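Local coordinates for protein O-ureido-L-serine synthase (Streptomyces lavendulae, PDB 3X44) that uses pyridoxal phosphate to join hydroxyurea to O-acetyl-L-serine, giving O-ureido-L-serine for D-cycloserine biosynthesis, and also makes cysteine from sulfide, at residues 14-19 / 30-35; 68-73 / 140-145; 177-182 / 228-233. The protein carries 1 engineered substitution. All blocks are in the same frame, centred on the assembly; numbering follows the deposited sequence.

Interaction 1: residues 14-19 / 30-35; sequences TPIVRL and YVKVES
Residues Ile16 to Arg18 pair with Tyr30 to Lys32 in a beta hairpin, the two short strand axes running 147° apart. Val17 and Val31 form a hydrogen-bonded antiparallel pair, with Val17 N to Val31 O at 3.0 Å and Val31 N to Val17 O at 2.8 Å. Beyond it, Val33 N donates to Pro15 O at 3.1 Å. On one face, Val17 CG2 meets Val31 CG2 at 3.7 Å. On the other, Ile16 CG1 lies 3.9 Å from Lys32 CG, and Arg18 CG sits over the Tyr30 ring, 4.2 Å from its centroid and 21° off the normal, a CH-pi contact. Strand 16-18 is the outermost strand, within this chain, of the mixed six-stranded sheet, and Ile16 and Arg18 also make backbone hydrogen bonds to a second subunit. Thr14, with OG1 between its backbone N and carbonyl carbon (chi1 57°), links two charged side chains: OG1 accepts from Lys32 NZ at 3.0 Å and donates to Glu34 OE1 at 2.7 Å, from above the carboxylate plane. Both charges also have salt-bridge partners, Glu159 for Lys32 and Arg45 for Glu34.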
loop_
_atom_site.group_PDB
_atom_site.type_symbol
_atom_site.label_atom_id
_atom_site.label_comp_id
_atom_site.label_asym_id
_atom_site.label_seq_id
_atom_site.Cartn_x
_atom_site.Cartn_y
_atom_site.Cartn_z
ATOM N N THR A 14 -5.738 -6.652 -5.289
ATOM C CA THR A 14 -4.965 -6.968 -6.477
ATOM C C THR A 14 -4.826 -5.774 -7.406
ATOM O O THR A 14 -5.715 -4.935 -7.505
ATOM C CB THR A 14 -5.602 -8.115 -7.259
ATOM O OG1 THR A 14 -6.946 -7.766 -7.605
ATOM C CG2 THR A 14 -5.613 -9.376 -6.417
ATOM N N PRO A 15 -3.692 -5.689 -8.107
ATOM C CA PRO A 15 -3.464 -4.575 -9.025
ATOM C C PRO A 15 -4.336 -4.597 -10.267
ATOM O O PRO A 15 -4.762 -5.657 -10.728
ATOM C CB PRO A 15 -1.977 -4.683 -9.383
ATOM C CG PRO A 15 -1.583 -6.069 -9.067
ATOM C CD PRO A 15 -2.563 -6.637 -8.071
ATOM N N ILE A 16 -4.616 -3.406 -10.775
ATOM C CA ILE A 16 -5.364 -3.232 -12.006
ATOM C C ILE A 16 -4.344 -2.500 -12.873
ATOM O O ILE A 16 -3.805 -1.465 -12.475
ATOM C CB ILE A 16 -6.623 -2.354 -11.817
ATOM C CG1 ILE A 16 -7.699 -3.140 -11.062
ATOM C CG2 ILE A 16 -7.190 -1.941 -13.184
ATOM C CD1 ILE A 16 -8.947 -2.327 -10.789
ATOM N N VAL A 17 -4.058 -3.050 -14.043
ATOM C CA VAL A 17 -3.074 -2.456 -14.935
ATOM C C VAL A 17 -3.618 -2.221 -16.340
ATOM O O VAL A 17 -4.497 -2.945 -16.823
ATOM C CB VAL A 17 -1.803 -3.350 -15.027
ATOM C CG1 VAL A 17 -1.625 -4.132 -13.731
ATOM C CG2 VAL A 17 -1.916 -4.320 -16.204
ATOM N N ARG A 18 -3.069 -1.213 -17.001
ATOM C CA ARG A 18 -3.494 -0.872 -18.347
ATOM C C ARG A 18 -2.779 -1.726 -19.387
ATOM O O ARG A 18 -1.590 -2.015 -19.249
ATOM C CB ARG A 18 -3.194 0.608 -18.604
ATOM C CG ARG A 18 -3.703 1.164 -19.917
ATOM C CD ARG A 18 -3.489 2.669 -19.956
ATOM N NE ARG A 18 -3.857 3.253 -21.242
ATOM C CZ ARG A 18 -3.163 3.086 -22.365
ATOM N NH1 ARG A 18 -2.060 2.351 -22.367
ATOM N NH2 ARG A 18 -3.577 3.654 -23.492
ATOM N N LEU A 19 -3.505 -2.152 -20.417
ATOM C CA LEU A 19 -2.876 -2.912 -21.490
ATOM C C LEU A 19 -2.175 -1.837 -22.331
ATOM O O LEU A 19 -2.753 -0.788 -22.629
ATOM C CB LEU A 19 -3.924 -3.665 -22.325
ATOM C CG LEU A 19 -4.650 -4.816 -21.610
ATOM C CD1 LEU A 19 -5.376 -5.705 -22.624
ATOM C CD2 LEU A 19 -3.644 -5.642 -20.816
ATOM N N TYR A 30 -8.157 -1.904 -19.155
ATOM C CA TYR A 30 -7.456 -2.209 -17.918
ATOM C C TYR A 30 -7.835 -3.624 -17.512
ATOM O O TYR A 30 -8.888 -4.115 -17.905
ATOM C CB TYR A 30 -7.862 -1.219 -16.828
ATOM C CG TYR A 30 -7.295 0.177 -17.005
ATOM C CD1 TYR A 30 -8.000 1.151 -17.712
ATOM C CD2 TYR A 30 -6.069 0.531 -16.433
ATOM C CE1 TYR A 30 -7.501 2.446 -17.843
ATOM C CE2 TYR A 30 -5.565 1.832 -16.563
ATOM C CZ TYR A 30 -6.287 2.778 -17.265
ATOM O OH TYR A 30 -5.807 4.061 -17.376
ATOM N N VAL A 31 -6.978 -4.281 -16.739
ATOM C CA VAL A 31 -7.243 -5.645 -16.302
ATOM C C VAL A 31 -6.932 -5.856 -14.816
ATOM O O VAL A 31 -5.931 -5.347 -14.308
ATOM C CB VAL A 31 -6.418 -6.673 -17.147
ATOM C CG1 VAL A 31 -6.922 -6.689 -18.577
ATOM C CG2 VAL A 31 -4.931 -6.322 -17.125
ATOM N N LYS A 32 -7.815 -6.579 -14.120
ATOM C CA LYS A 32 -7.618 -6.889 -12.702
ATOM C C LYS A 32 -6.907 -8.233 -12.656
ATOM O O LYS A 32 -7.447 -9.255 -13.098
ATOM C CB LYS A 32 -8.961 -6.974 -11.960
ATOM C CG LYS A 32 -8.848 -6.840 -10.431
ATOM C CD LYS A 32 -10.042 -6.093 -9.818
ATOM C CE LYS A 32 -9.958 -6.014 -8.289
ATOM N NZ LYS A 32 -8.692 -5.375 -7.777
ATOM N N VAL A 33 -5.688 -8.218 -12.133
ATOM C CA VAL A 33 -4.847 -9.402 -12.055
ATOM C C VAL A 33 -4.956 -10.154 -10.733
ATOM O O VAL A 33 -4.163 -9.948 -9.817
ATOM C CB VAL A 33 -3.374 -9.010 -12.295
ATOM C CG1 VAL A 33 -2.557 -10.238 -12.683
ATOM C CG2 VAL A 33 -3.311 -7.958 -13.382
ATOM N N GLU A 34 -5.936 -11.051 -10.664
ATOM C CA GLU A 34 -6.195 -11.851 -9.470
ATOM C C GLU A 34 -5.137 -12.922 -9.185
ATOM O O GLU A 34 -5.181 -13.583 -8.152
ATOM C CB GLU A 34 -7.575 -12.503 -9.591
ATOM C CG GLU A 34 -8.716 -11.492 -9.617
ATOM C CD GLU A 34 -8.823 -10.704 -8.327
ATOM O OE1 GLU A 34 -8.913 -9.459 -8.388
ATOM O OE2 GLU A 34 -8.817 -11.334 -7.249
ATOM N N SER A 35 -4.189 -13.091 -10.103
ATOM C CA SER A 35 -3.129 -14.074 -9.919
ATOM C C SER A 35 -2.254 -13.644 -8.745
ATOM O O SER A 35 -1.552 -14.458 -8.153
ATOM C CB SER A 35 -2.275 -14.180 -11.187
ATOM O OG SER A 35 -1.735 -12.920 -11.528
#

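Interaction 2: residues 68-73 / 140-145; sequences ECTSGN and ARQFDN. With PUS ((E)-O-(carbamoylamino)-N-({3-hydroxy-2-methyl-5-[(phosphonooxy)methyl]pyridin-4-yl}methylidene)-L-serine), chain C.
In the amino-acid carboxylate pocket of this cysteine synthase relative, Gln142 meets strand 65-70 at Glu68, Cys69 and Thr70. Glu68 OE2 receives Gln142 N at 2.7 Å on its syn lone pair, while OE1 takes the neighbouring Cys69 N and a salt bridge from Arg139. The carboxylate thus ties the strand to the glutamine's loop. Gln142 CG stands between the backbone N and carbonyl carbon (chi1 65°), which, with the chain extended beyond, carries the amide between Cys69 O and the ligand carboxylate. NE2 donates to Cys69 O at 3.0 Å, near the amide plane, and to OT of the bound O-ureidoserine aldimine at 2.8 Å, almost straight at 174°. OT is also met by Thr70 OG1 at 2.6 Å and Ser71 N at 3.0 Å. Ser71 OG donates to the ligand's O–N oxygen OG at 2.7 Å; Asn73 ND2, also bonded to Asp292, reaches O3, the pyridine ring's 3-hydroxyl oxygen, at 2.8 Å. Phe143 turns its ring edge to the ureido group, CZ lying 3.7 Å from ligand ND. With both amide hydrogens of Gln142 engaged, its flip state is fixed, and the three donors converging on OT probably stabilise the negative charge of the ligand's carboxylate.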
loop_
_atom_site.group_PDB
_atom_site.type_symbol
_atom_site.label_atom_id
_atom_site.label_comp_id
_atom_site.label_asym_id
_atom_site.label_seq_id
_atom_site.Cartn_x
_atom_site.Cartn_y
_atom_site.Cartn_z
ATOM N N GLU A 68 -16.060 -29.556 -1.057
ATOM C CA GLU A 68 -16.641 -28.705 -2.088
ATOM C C GLU A 68 -16.407 -29.238 -3.500
ATOM O O GLU A 68 -15.368 -29.837 -3.787
ATOM C CB GLU A 68 -16.050 -27.301 -1.977
ATOM C CG GLU A 68 -16.518 -26.352 -3.062
ATOM C CD GLU A 68 -17.982 -26.010 -2.919
ATOM O OE1 GLU A 68 -18.827 -26.898 -3.162
ATOM O OE2 GLU A 68 -18.284 -24.855 -2.558
ATOM N N CYS A 69 -17.393 -29.044 -4.371
ATOM C CA CYS A 69 -17.263 -29.456 -5.769
ATOM C C CYS A 69 -16.682 -28.219 -6.435
ATOM O O CYS A 69 -17.232 -27.127 -6.306
ATOM C CB CYS A 69 -18.622 -29.779 -6.395
ATOM S SG CYS A 69 -18.537 -29.891 -8.194
ATOM N N THR A 70 -15.576 -28.381 -7.145
ATOM C CA THR A 70 -14.922 -27.232 -7.751
ATOM C C THR A 70 -14.398 -27.509 -9.156
ATOM O O THR A 70 -14.207 -28.665 -9.529
ATOM C CB THR A 70 -13.734 -26.802 -6.856
ATOM O OG1 THR A 70 -12.992 -25.762 -7.491
ATOM C CG2 THR A 70 -12.804 -27.991 -6.624
ATOM N N SER A 71 -14.180 -26.446 -9.928
ATOM C CA SER A 71 -13.610 -26.583 -11.270
ATOM C C SER A 71 -12.092 -26.506 -11.103
ATOM O O SER A 71 -11.342 -26.567 -12.081
ATOM C CB SER A 71 -14.084 -25.457 -12.205
ATOM O OG SER A 71 -13.712 -24.172 -11.730
ATOM N N GLY A 72 -11.648 -26.358 -9.857
ATOM C CA GLY A 72 -10.218 -26.293 -9.587
ATOM C C GLY A 72 -9.734 -25.211 -8.630
ATOM O O GLY A 72 -9.260 -25.507 -7.539
ATOM N N ASN A 73 -9.859 -23.953 -9.033
ATOM C CA ASN A 73 -9.394 -22.836 -8.213
ATOM C C ASN A 73 -9.988 -22.782 -6.812
ATOM O O ASN A 73 -9.275 -22.532 -5.841
ATOM C CB ASN A 73 -9.630 -21.509 -8.946
ATOM C CG ASN A 73 -8.588 -21.247 -10.030
ATOM O OD1 ASN A 73 -7.436 -21.661 -9.904
ATOM N ND2 ASN A 73 -8.990 -20.557 -11.097
ATOM N N ALA A 140 -19.009 -25.943 1.625
ATOM C CA ALA A 140 -18.817 -24.530 1.335
ATOM C C ALA A 140 -20.003 -23.993 0.527
ATOM O O ALA A 140 -20.348 -22.820 0.635
ATOM C CB ALA A 140 -17.510 -24.321 0.565
ATOM N N ARG A 141 -20.630 -24.863 -0.262
ATOM C CA ARG A 141 -21.772 -24.488 -1.110
ATOM C C ARG A 141 -21.494 -23.188 -1.844
ATOM O O ARG A 141 -22.280 -22.248 -1.764
ATOM C CB ARG A 141 -23.047 -24.327 -0.271
ATOM C CG ARG A 141 -23.284 -25.444 0.711
ATOM C CD ARG A 141 -24.759 -25.554 1.078
ATOM N NE ARG A 141 -25.047 -26.852 1.688
ATOM C CZ ARG A 141 -25.355 -27.953 1.007
ATOM N NH1 ARG A 141 -25.424 -27.926 -0.319
ATOM N NH2 ARG A 141 -25.586 -29.089 1.651
ATOM N N GLN A 142 -20.383 -23.143 -2.572
ATOM C CA GLN A 142 -19.995 -21.933 -3.284
ATOM C C GLN A 142 -21.030 -21.346 -4.242
ATOM O O GLN A 142 -21.010 -20.147 -4.512
ATOM C CB GLN A 142 -18.661 -22.157 -4.020
ATOM C CG GLN A 142 -18.679 -23.197 -5.144
ATOM C CD GLN A 142 -17.497 -23.025 -6.093
ATOM O OE1 GLN A 142 -17.041 -21.904 -6.330
ATOM N NE2 GLN A 142 -16.994 -24.132 -6.637
ATOM N N PHE A 143 -21.941 -22.168 -4.751
ATOM C CA PHE A 143 -22.947 -21.663 -5.686
ATOM C C PHE A 143 -24.168 -21.052 -5.017
ATOM O O PHE A 143 -25.015 -20.449 -5.688
ATOM C CB PHE A 143 -23.416 -22.782 -6.614
ATOM C CG PHE A 143 -22.331 -23.340 -7.478
ATOM C CD1 PHE A 143 -21.937 -22.673 -8.636
ATOM C CD2 PHE A 143 -21.713 -24.546 -7.151
ATOM C CE1 PHE A 143 -20.949 -23.200 -9.454
ATOM C CE2 PHE A 143 -20.725 -25.077 -7.964
ATOM C CZ PHE A 143 -20.341 -24.406 -9.119
ATOM N N ASP A 144 -24.258 -21.202 -3.700
ATOM C CA ASP A 144 -25.409 -20.684 -2.967
ATOM C C ASP A 144 -25.042 -19.882 -1.720
ATOM O O ASP A 144 -25.899 -19.236 -1.114
ATOM C CB ASP A 144 -26.319 -21.845 -2.566
ATOM C CG ASP A 144 -26.921 -22.555 -3.764
ATOM O OD1 ASP A 144 -27.879 -22.011 -4.356
ATOM O OD2 ASP A 144 -26.437 -23.656 -4.109
ATOM N N ASN A 145 -23.774 -19.920 -1.340
ATOM C CA ASN A 145 -23.341 -19.211 -0.149
ATOM C C ASN A 145 -23.228 -17.704 -0.326
ATOM O O ASN A 145 -22.390 -17.217 -1.090
ATOM C CB ASN A 145 -22.004 -19.771 0.338
ATOM C CG ASN A 145 -21.715 -19.397 1.768
ATOM O OD1 ASN A 145 -22.160 -18.356 2.242
ATOM N ND2 ASN A 145 -20.964 -20.241 2.468
HETATM N N PUS C . -14.082 -21.062 -10.195
HETATM C CA PUS C . -14.917 -21.811 -9.171
HETATM C CB PUS C . -16.313 -22.227 -9.757
HETATM O OG PUS C . -16.124 -23.102 -10.959
HETATM N ND PUS C . -17.202 -24.058 -11.080
HETATM C CE PUS C . -17.937 -24.095 -12.214
HETATM N NZ2 PUS C . -17.953 -23.038 -13.045
HETATM O OZ1 PUS C . -18.574 -25.064 -12.479
HETATM C C PUS C . -14.144 -23.073 -8.731
HETATM O O PUS C . -12.955 -23.116 -8.877
HETATM O OT PUS C . -14.731 -24.009 -8.241
HETATM C C2 PUS C . -11.737 -18.955 -13.332
HETATM C C3 PUS C . -12.402 -19.624 -12.199
HETATM C C4 PUS C . -13.738 -19.172 -11.794
HETATM C C5 PUS C . -14.353 -18.051 -12.514
HETATM C C6 PUS C . -13.606 -17.440 -13.625
HETATM C C2A PUS C . -10.387 -19.418 -13.802
HETATM C C4A PUS C . -14.544 -19.939 -10.769
HETATM C C5A PUS C . -15.731 -17.526 -12.140
HETATM N N1 PUS C . -12.362 -17.911 -13.982
HETATM O O3 PUS C . -11.762 -20.591 -11.513
HETATM O O1P PUS C . -17.208 -18.041 -9.521
HETATM O O2P PUS C . -16.929 -15.727 -9.133
HETATM O O3P PUS C . -18.076 -16.466 -11.079
HETATM O O4P PUS C . -15.676 -16.774 -10.882
HETATM P P PUS C . -16.979 -16.757 -10.155
#

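Interaction 3: residues 177-182 / 228-233; sequences GTTGTL and PGVLDR. With PUS ((E)-O-(carbamoylamino)-N-({3-hydroxy-2-methyl-5-[(phosphonooxy)methyl]pyridin-4-yl}methylidene)-L-serine), chain C.
The carbonyl oxygen of Thr178 is enclosed by three groups. Thr179 OG1 donates to it at 2.6 Å, in the carbonyl plane and on a lone pair (C=O...donor angle 112°), while from 228-233 come Val230 CG2, tightly packed at 3.1 Å from Thr178 O, and Pro228 CB at 3.3 Å from the same atom. No hydrogen bond joins the two segments; the type I turn from Pro228 to Leu231 offers carbon to the back of the loop. Pro228 CG lies 3.4 Å from Gly177 O, a buried carbonyl oxygen that has no polar partner in the model. Thr179 points toward the turn: its methyl CG2 packs against CG of Pro228, and its OG1 meets Leu231 CA at 3.3 Å. Farther along, Leu182 reaches the Leu231 side chain.

The other side of 177-182 forms the phosphate cup of the cofactor, at the start of helix 180-192. Gly177 N donates to O3P at 2.8 Å in a line of 177°, and Thr179 N shares that oxygen. O1P takes Thr178 N and, at 2.6 Å, Thr178 OG1. That hydroxyl sits between its own backbone N and carbonyl carbon (chi1 67°), where it also accepts from Gly180 N in an ST turn and is hydrogen-bonded to Asn148 ND2. O2P is held by the backbone and the hydroxyl of Thr181, with Thr181 N to O2P at 3.1 Å. Each terminal phosphate oxygen therefore has two donors from one short loop, and four of the six are backbone amides. No cationic side chain of either segment takes part, so charge compensation here probably rests on these N-H dipoles and the amino end of the helix, while the Pro228 to Leu231 turn meets the loop with carbons, several against oxygens.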
loop_
_atom_site.group_PDB
_atom_site.type_symbol
_atom_site.label_atom_id
_atom_site.label_comp_id
_atom_site.label_asym_id
_atom_site.label_seq_id
_atom_site.Cartn_x
_atom_site.Cartn_y
_atom_site.Cartn_z
ATOM N N GLY A 177 -18.767 -18.390 -13.031
ATOM C CA GLY A 177 -18.850 -19.793 -12.679
ATOM C C GLY A 177 -19.955 -19.803 -11.633
ATOM O O GLY A 177 -21.078 -20.229 -11.906
ATOM N N THR A 178 -19.643 -19.308 -10.439
ATOM C CA THR A 178 -20.640 -19.222 -9.373
ATOM C C THR A 178 -21.425 -17.912 -9.518
ATOM O O THR A 178 -22.528 -17.771 -8.979
ATOM C CB THR A 178 -19.977 -19.229 -7.982
ATOM O OG1 THR A 178 -19.210 -18.027 -7.802
ATOM C CG2 THR A 178 -19.066 -20.437 -7.838
ATOM N N THR A 179 -20.847 -16.980 -10.278
ATOM C CA THR A 179 -21.386 -15.631 -10.522
ATOM C C THR A 179 -21.179 -14.729 -9.308
ATOM O O THR A 179 -21.649 -13.590 -9.277
ATOM C CB THR A 179 -22.900 -15.611 -10.921
ATOM O OG1 THR A 179 -23.724 -15.605 -9.749
ATOM C CG2 THR A 179 -23.239 -16.794 -11.796
ATOM N N GLY A 180 -20.441 -15.222 -8.318
ATOM C CA GLY A 180 -20.188 -14.414 -7.136
ATOM C C GLY A 180 -19.476 -13.110 -7.467
ATOM O O GLY A 180 -19.751 -12.069 -6.864
ATOM N N THR A 181 -18.550 -13.163 -8.420
ATOM C CA THR A 181 -17.800 -11.974 -8.810
ATOM C C THR A 181 -18.734 -10.998 -9.499
ATOM O O THR A 181 -18.804 -9.837 -9.138
ATOM C CB THR A 181 -16.640 -12.331 -9.770
ATOM O OG1 THR A 181 -15.637 -13.061 -9.055
ATOM C CG2 THR A 181 -16.008 -11.076 -10.341
ATOM N N LEU A 182 -19.450 -11.497 -10.498
ATOM C CA LEU A 182 -20.394 -10.692 -11.262
ATOM C C LEU A 182 -21.511 -10.093 -10.413
ATOM O O LEU A 182 -21.916 -8.951 -10.622
ATOM C CB LEU A 182 -20.998 -11.548 -12.374
ATOM C CG LEU A 182 -22.261 -11.022 -13.046
ATOM C CD1 LEU A 182 -21.895 -9.840 -13.920
ATOM C CD2 LEU A 182 -22.910 -12.147 -13.871
ATOM N N PRO A 228 -26.624 -20.706 -10.940
ATOM C CA PRO A 228 -26.300 -20.586 -9.514
ATOM C C PRO A 228 -27.278 -19.745 -8.699
ATOM O O PRO A 228 -27.768 -18.711 -9.158
ATOM C CB PRO A 228 -24.891 -19.986 -9.507
ATOM C CG PRO A 228 -24.348 -20.244 -10.886
ATOM C CD PRO A 228 -25.541 -20.179 -11.792
ATOM N N GLY A 229 -27.546 -20.200 -7.478
ATOM C CA GLY A 229 -28.457 -19.490 -6.601
ATOM C C GLY A 229 -28.036 -18.085 -6.194
ATOM O O GLY A 229 -28.888 -17.226 -5.994
ATOM N N VAL A 230 -26.736 -17.831 -6.068
ATOM C CA VAL A 230 -26.285 -16.503 -5.663
ATOM C C VAL A 230 -26.458 -15.434 -6.741
ATOM O O VAL A 230 -26.379 -14.237 -6.453
ATOM C CB VAL A 230 -24.796 -16.502 -5.233
ATOM C CG1 VAL A 230 -24.579 -17.487 -4.100
ATOM C CG2 VAL A 230 -23.909 -16.824 -6.416
ATOM N N LEU A 231 -26.714 -15.859 -7.975
ATOM C CA LEU A 231 -26.859 -14.917 -9.080
ATOM C C LEU A 231 -27.984 -13.891 -9.018
ATOM O O LEU A 231 -29.152 -14.241 -8.814
ATOM C CB LEU A 231 -27.004 -15.672 -10.404
ATOM C CG LEU A 231 -27.356 -14.760 -11.587
ATOM C CD1 LEU A 231 -26.180 -13.833 -11.866
ATOM C CD2 LEU A 231 -27.693 -15.585 -12.816
ATOM N N ASP A 232 -27.625 -12.619 -9.196
ATOM C CA ASP A 232 -28.623 -11.558 -9.253
ATOM C C ASP A 232 -28.562 -11.075 -10.693
ATOM O O ASP A 232 -27.783 -10.182 -11.046
ATOM C CB ASP A 232 -28.320 -10.393 -8.315
ATOM C CG ASP A 232 -29.353 -9.281 -8.442
ATOM O OD1 ASP A 232 -30.390 -9.515 -9.108
ATOM O OD2 ASP A 232 -29.142 -8.183 -7.895
ATOM N N ARG A 233 -29.386 -11.702 -11.521
ATOM C CA ARG A 233 -29.457 -11.417 -12.939
ATOM C C ARG A 233 -29.655 -9.944 -13.281
ATOM O O ARG A 233 -29.230 -9.489 -14.349
ATOM C CB ARG A 233 -30.580 -12.264 -13.547
ATOM C CG ARG A 233 -31.298 -11.638 -14.705
ATOM C CD ARG A 233 -31.718 -12.703 -15.677
ATOM N NE ARG A 233 -30.967 -12.615 -16.923
ATOM C CZ ARG A 233 -31.008 -13.534 -17.882
ATOM N NH1 ARG A 233 -31.767 -14.615 -17.737
ATOM N NH2 ARG A 233 -30.294 -13.365 -18.985
HETATM N N PUS C . -14.082 -21.062 -10.195
HETATM C CA PUS C . -14.917 -21.811 -9.171
HETATM C CB PUS C . -16.313 -22.227 -9.757
HETATM O OG PUS C . -16.124 -23.102 -10.959
HETATM N ND PUS C . -17.202 -24.058 -11.080
HETATM C CE PUS C . -17.937 -24.095 -12.214
HETATM N NZ2 PUS C . -17.953 -23.038 -13.045
HETATM O OZ1 PUS C . -18.574 -25.064 -12.479
HETATM C C PUS C . -14.144 -23.073 -8.731
HETATM O O PUS C . -12.955 -23.116 -8.877
HETATM O OT PUS C . -14.731 -24.009 -8.241
HETATM C C2 PUS C . -11.737 -18.955 -13.332
HETATM C C3 PUS C . -12.402 -19.624 -12.199
HETATM C C4 PUS C . -13.738 -19.172 -11.794
HETATM C C5 PUS C . -14.353 -18.051 -12.514
HETATM C C6 PUS C . -13.606 -17.440 -13.625
HETATM C C2A PUS C . -10.387 -19.418 -13.802
HETATM C C4A PUS C . -14.544 -19.939 -10.769
HETATM C C5A PUS C . -15.731 -17.526 -12.140
HETATM N N1 PUS C . -12.362 -17.911 -13.982
HETATM O O3 PUS C . -11.762 -20.591 -11.513
HETATM O O1P PUS C . -17.208 -18.041 -9.521
HETATM O O2P PUS C . -16.929 -15.727 -9.133
HETATM O O3P PUS C . -18.076 -16.466 -11.079
HETATM O O4P PUS C . -15.676 -16.774 -10.882
HETATM P P PUS C . -16.979 -16.757 -10.155
#

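From the N terminus, interaction 1 closes the hairpin after ten residues, at the mixed sheet's border. Interaction 2 spans 66, joining strand 65-70 of the parallel sheet to the loop after strand 138-139. Interaction 3 spans 45, returning the loop before strand 238-242 to the phosphate loop. The three are in series, neither nested nor crossing. Interactions 2 and 3, centres about 12 Å apart, touch through a probable hydrogen bond, Val230 N to Phe143 O at 3.2 Å, and both touch the ligand, which lies between strand 65-70 and the loop after strand 171-174 of the mixed sheet. Interaction 1 touches neither, its centre about 24 Å from that of interaction 2 and 21 Å from that of interaction 3.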